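Side-chain contacts in glucosamine kinase (Streptacidiphilus jiangxiensis, PDB 6HWJ), which catalyses the magnesium- and ATP-dependent phosphorylation of D-glucosamine to D-glucosamine 6-phosphate and, to a lesser extent, also acts on glucose: residues D258-S263 against E270-W275; V251-E256 against R402-V407. All blocks are in the same frame, centred on the assembly; numbering follows the deposited sequence.

Contact 1 of 2, residues D258-S263 against E270-W275; sequences DEAVAS and ERLKAW
Leu-272 reaches across to the neighbouring helix and sets its CD2 methyl against the CB of Ala-260, 3.8 Å away. Leu-272 CD2 also lies 3.8 Å from Ala-260 C, so it rests on the backbone of helix 243-263 as well as on a side chain. Val-261 meets the leucine at its branch point, Val-261 CG2 standing 4.0 Å from Leu-272 CG. In the leucine, CG lies opposite the backbone nitrogen (chi1 175°), which extends the fork across to Ala-260 and Val-261. On the outer side Val-261 CG1 has Lys-273 NZ at 3.9 Å; the lysine chain bends at chi3 and chi4, bringing NZ beside the CG1 methyl, and the two side chains cross at about a right angle. The partners are the C-terminal part of helix 243-263 and the early part of helix 266-284, a helical hairpin with a very short connection; here the segment axes run at 145° to each other, 9.0 Å apart at closest approach. Behind the apolar layer, Ser-263 OG donates to Glu-259 O at 2.7 Å, from above the carbonyl plane. Helix 398-416 covers the inner side: Tyr-410 touches both Leu-272 and Trp-275, and Arg-415 forms a salt bridge with Glu-259. Further out, Arg-271 pairs with Asp-425 of helix 422-431.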
# COMPACT_ATOMS: atom_id res chain seq x y z
N ASP A 258 -14.88 -20.31 3.72
CA ASP A 258 -15.15 -21.31 4.75
C ASP A 258 -14.86 -20.76 6.15
O ASP A 258 -15.65 -20.95 7.08
CB ASP A 258 -14.35 -22.57 4.49
CG ASP A 258 -14.84 -23.33 3.28
OD1 ASP A 258 -16.01 -23.14 2.89
OD2 ASP A 258 -14.06 -24.12 2.71
N GLU A 259 -13.74 -20.05 6.30
CA GLU A 259 -13.41 -19.49 7.61
C GLU A 259 -14.46 -18.48 8.05
O GLU A 259 -14.91 -18.50 9.21
CB GLU A 259 -12.03 -18.86 7.59
CG GLU A 259 -11.53 -18.45 8.97
CD GLU A 259 -10.16 -17.79 8.93
OE1 GLU A 259 -9.42 -18.02 7.96
OE2 GLU A 259 -9.84 -17.03 9.87
N ALA A 260 -14.87 -17.58 7.15
CA ALA A 260 -15.89 -16.60 7.50
C ALA A 260 -17.20 -17.28 7.88
O ALA A 260 -17.83 -16.91 8.86
CB ALA A 260 -16.11 -15.63 6.33
N VAL A 261 -17.61 -18.29 7.11
CA VAL A 261 -18.84 -19.02 7.42
C VAL A 261 -18.76 -19.66 8.80
O VAL A 261 -19.77 -19.77 9.51
CB VAL A 261 -19.13 -20.08 6.33
CG1 VAL A 261 -20.19 -21.03 6.79
CG2 VAL A 261 -19.56 -19.41 5.04
N ALA A 262 -17.57 -20.11 9.20
CA ALA A 262 -17.40 -20.81 10.47
C ALA A 262 -17.22 -19.86 11.65
O ALA A 262 -17.27 -20.32 12.80
CB ALA A 262 -16.19 -21.75 10.40
N SER A 263 -17.02 -18.57 11.41
CA SER A 263 -16.69 -17.64 12.48
C SER A 263 -17.66 -16.48 12.65
O SER A 263 -17.68 -15.88 13.72
CB SER A 263 -15.29 -17.06 12.25
OG SER A 263 -15.19 -16.48 10.98
N GLU A 270 -25.90 -16.25 9.70
CA GLU A 270 -26.90 -17.08 9.04
C GLU A 270 -27.06 -16.68 7.57
O GLU A 270 -27.15 -17.55 6.70
CB GLU A 270 -28.24 -16.98 9.77
CG GLU A 270 -28.20 -17.51 11.20
CD GLU A 270 -29.58 -17.58 11.83
OE1 GLU A 270 -30.53 -18.02 11.15
OE2 GLU A 270 -29.72 -17.18 13.01
N ARG A 271 -27.09 -15.38 7.28
CA ARG A 271 -27.22 -14.94 5.90
C ARG A 271 -25.99 -15.32 5.08
O ARG A 271 -26.11 -15.77 3.94
CB ARG A 271 -27.46 -13.43 5.85
CG ARG A 271 -28.89 -13.05 6.24
CD ARG A 271 -29.21 -11.60 5.92
NE ARG A 271 -28.50 -10.67 6.79
CZ ARG A 271 -28.94 -10.29 7.99
NH1 ARG A 271 -30.06 -10.77 8.48
NH2 ARG A 271 -28.24 -9.42 8.71
N LEU A 272 -24.79 -15.11 5.64
CA LEU A 272 -23.58 -15.53 4.94
C LEU A 272 -23.61 -17.03 4.66
O LEU A 272 -23.28 -17.47 3.56
CB LEU A 272 -22.35 -15.16 5.75
CG LEU A 272 -21.02 -15.66 5.17
CD1 LEU A 272 -20.86 -15.15 3.74
CD2 LEU A 272 -19.85 -15.21 6.02
N LYS A 273 -24.00 -17.82 5.65
CA LYS A 273 -24.07 -19.27 5.45
C LYS A 273 -25.04 -19.61 4.33
O LYS A 273 -24.80 -20.54 3.56
CB LYS A 273 -24.48 -19.97 6.75
CG LYS A 273 -24.46 -21.49 6.67
CD LYS A 273 -24.83 -22.11 8.01
CE LYS A 273 -23.61 -22.30 8.91
NZ LYS A 273 -22.77 -23.46 8.48
N ALA A 274 -26.12 -18.83 4.19
CA ALA A 274 -27.06 -19.05 3.09
C ALA A 274 -26.51 -18.55 1.76
O ALA A 274 -26.87 -19.09 0.71
CB ALA A 274 -28.39 -18.37 3.40
N TRP A 275 -25.64 -17.54 1.78
CA TRP A 275 -25.07 -17.01 0.55
C TRP A 275 -23.87 -17.80 0.07
O TRP A 275 -23.52 -17.70 -1.11
CB TRP A 275 -24.64 -15.54 0.76
CG TRP A 275 -25.77 -14.59 0.97
CD1 TRP A 275 -27.05 -14.72 0.54
CD2 TRP A 275 -25.71 -13.33 1.67
NE1 TRP A 275 -27.80 -13.63 0.92
CE2 TRP A 275 -27.00 -12.77 1.62
CE3 TRP A 275 -24.70 -12.65 2.34
CZ2 TRP A 275 -27.30 -11.55 2.21
CZ3 TRP A 275 -24.99 -11.43 2.93
CH2 TRP A 275 -26.29 -10.89 2.86

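Contact 2 of 2, residues V251-E256 against R402-V407; sequences VRMREE and RYAQEV
The helix that carries the substrate specificity determinant motif, 398-416, packs here against helix 243-263; Gln-405, Glu-406 and Val-407 of the 402-407 segment belong to that inferred motif. Two contacts join the helices, one between methyl groups and one between a methyl and a backbone carbonyl. Met-253 bends at chi3 (78°) so that its CE methyl turns toward the other helix and ends 3.7 Å from Ala-404 CB, while Met-253 CG lies 4.2 Å from the same CB. One turn on, Val-407 points CG1 at the backbone of Glu-256, 3.8 Å from Glu-256 O and 3.9 Å from Glu-256 C. Tyr-283 of helix 266-284 touches Met-253, Ala-404 and Val-407, closing one side of this patch. The Arg-402 and Glu-406 pair lies on another flank, gripped side-on: Arg-402 NE donates to the anti lone pair of Glu-406 OE2 at 2.8 Å in a fairly straight bond (160°). Arg-402 NH1 comes to the anti side of Glu-406 OE2 too, at 3.1 Å, but more bent (136°) and tilted out of the carboxylate plane. With Asp-347 and Gln-373 on the arginine and His-348 on Glu-406 OE1, rotation of this buried pair should be restricted. The Val-407 side chain is about 7 Å from that of Glu-409, which binds glucosamine. With only methyl and carbonyl groups meeting across these segments, the helices are held here by shape and van der Waals contact, not by a directional bond.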
# COMPACT_ATOMS: atom_id res chain seq x y z
N VAL A 251 -8.93 -21.75 -4.59
CA VAL A 251 -8.67 -22.45 -3.33
C VAL A 251 -8.57 -21.44 -2.19
O VAL A 251 -9.20 -21.61 -1.14
CB VAL A 251 -7.40 -23.31 -3.44
CG1 VAL A 251 -6.97 -23.77 -2.05
CG2 VAL A 251 -7.63 -24.49 -4.38
N ARG A 252 -7.76 -20.40 -2.38
CA ARG A 252 -7.60 -19.38 -1.35
C ARG A 252 -8.94 -18.73 -1.02
O ARG A 252 -9.28 -18.53 0.15
CB ARG A 252 -6.57 -18.34 -1.80
CG ARG A 252 -6.59 -17.02 -1.03
CD ARG A 252 -5.80 -17.07 0.26
NE ARG A 252 -4.37 -16.83 0.03
CZ ARG A 252 -3.53 -16.35 0.94
NH1 ARG A 252 -3.96 -16.03 2.15
NH2 ARG A 252 -2.25 -16.18 0.63
N MET A 253 -9.70 -18.37 -2.05
CA MET A 253 -10.95 -17.65 -1.82
C MET A 253 -11.98 -18.54 -1.15
O MET A 253 -12.71 -18.09 -0.26
CB MET A 253 -11.47 -17.09 -3.15
CG MET A 253 -10.54 -16.03 -3.73
SD MET A 253 -10.63 -15.81 -5.52
CE MET A 253 -12.13 -14.84 -5.66
N ARG A 254 -12.02 -19.84 -1.52
CA ARG A 254 -12.95 -20.75 -0.86
C ARG A 254 -12.55 -21.00 0.59
O ARG A 254 -13.41 -21.08 1.48
CB ARG A 254 -13.03 -22.07 -1.63
CG ARG A 254 -14.12 -22.09 -2.69
CD ARG A 254 -14.18 -23.44 -3.46
NE ARG A 254 -13.31 -23.42 -4.64
CZ ARG A 254 -12.16 -24.08 -4.74
NH1 ARG A 254 -11.72 -24.85 -3.75
NH2 ARG A 254 -11.44 -23.98 -5.85
N GLU A 255 -11.24 -21.10 0.87
CA GLU A 255 -10.81 -21.27 2.26
C GLU A 255 -11.21 -20.06 3.11
O GLU A 255 -11.68 -20.23 4.24
CB GLU A 255 -9.29 -21.48 2.31
CG GLU A 255 -8.86 -22.85 1.78
CD GLU A 255 -7.38 -23.08 1.91
OE1 GLU A 255 -6.66 -22.16 2.36
OE2 GLU A 255 -6.92 -24.20 1.56
N GLU A 256 -11.01 -18.85 2.60
CA GLU A 256 -11.42 -17.67 3.34
C GLU A 256 -12.93 -17.65 3.55
O GLU A 256 -13.42 -17.31 4.64
CB GLU A 256 -10.96 -16.40 2.62
CG GLU A 256 -9.45 -16.26 2.53
CD GLU A 256 -9.02 -15.11 1.65
OE1 GLU A 256 -9.85 -14.62 0.86
OE2 GLU A 256 -7.84 -14.68 1.74
N ARG A 402 -14.78 -9.08 -6.20
CA ARG A 402 -15.55 -8.24 -5.28
C ARG A 402 -16.11 -9.07 -4.13
O ARG A 402 -16.00 -8.68 -2.96
CB ARG A 402 -16.66 -7.50 -6.03
CG ARG A 402 -17.58 -6.70 -5.12
CD ARG A 402 -16.83 -5.59 -4.36
NE ARG A 402 -17.73 -4.91 -3.43
CZ ARG A 402 -18.54 -3.91 -3.78
NH1 ARG A 402 -19.35 -3.37 -2.88
NH2 ARG A 402 -18.53 -3.44 -5.02
N TYR A 403 -16.70 -10.23 -4.45
CA TYR A 403 -17.20 -11.09 -3.39
C TYR A 403 -16.09 -11.39 -2.40
O TYR A 403 -16.29 -11.33 -1.19
CB TYR A 403 -17.77 -12.38 -3.99
CG TYR A 403 -19.12 -12.24 -4.69
CD1 TYR A 403 -19.80 -11.02 -4.71
CD2 TYR A 403 -19.72 -13.33 -5.32
CE1 TYR A 403 -21.03 -10.90 -5.34
CE2 TYR A 403 -20.94 -13.21 -5.94
CZ TYR A 403 -21.59 -11.99 -5.96
OH TYR A 403 -22.82 -11.88 -6.59
N ALA A 404 -14.89 -11.71 -2.90
CA ALA A 404 -13.77 -12.05 -2.01
C ALA A 404 -13.39 -10.86 -1.14
O ALA A 404 -12.97 -11.04 0.01
CB ALA A 404 -12.58 -12.51 -2.84
N GLN A 405 -13.51 -9.64 -1.66
CA GLN A 405 -13.24 -8.46 -0.86
C GLN A 405 -14.20 -8.38 0.32
O GLN A 405 -13.78 -8.14 1.46
CB GLN A 405 -13.36 -7.19 -1.71
CG GLN A 405 -12.26 -6.98 -2.72
CD GLN A 405 -10.97 -6.46 -2.10
OE1 GLN A 405 -10.93 -6.09 -0.92
NE2 GLN A 405 -9.91 -6.43 -2.90
N GLU A 406 -15.49 -8.61 0.06
CA GLU A 406 -16.48 -8.54 1.14
C GLU A 406 -16.24 -9.63 2.17
O GLU A 406 -16.39 -9.40 3.38
CB GLU A 406 -17.90 -8.63 0.56
CG GLU A 406 -18.22 -7.57 -0.49
CD GLU A 406 -18.15 -6.14 0.08
OE1 GLU A 406 -18.20 -5.99 1.31
OE2 GLU A 406 -18.03 -5.18 -0.70
N VAL A 407 -15.84 -10.83 1.72
CA VAL A 407 -15.52 -11.89 2.66
C VAL A 407 -14.34 -11.51 3.55
O VAL A 407 -14.31 -11.86 4.74
CB VAL A 407 -15.24 -13.20 1.91
CG1 VAL A 407 -14.77 -14.29 2.86
CG2 VAL A 407 -16.49 -13.65 1.14

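Both contacts use helix 243-263, contact 2 along its middle and contact 1 farther toward its C-terminus, and they meet where Ala-260 CB lies 4.0 Å from Val-407 CG1. Contact 1 joins neighbours in sequence and is partly surface: its apolar inner side gives way to an exposed lysine. Contact 2 brings together segments separated by 145 residues, lies nearer the centre of the chain and has no exposed residue among those that touch. Each is mainly van der Waals packing: methyls with a lysine end at the rim in contact 1, methyls and a backbone carbonyl in contact 2. In contact 1 the ionic pairs lead to other helices; 402-407 has an internal pair as well, and its arginine goes on to Asp-347.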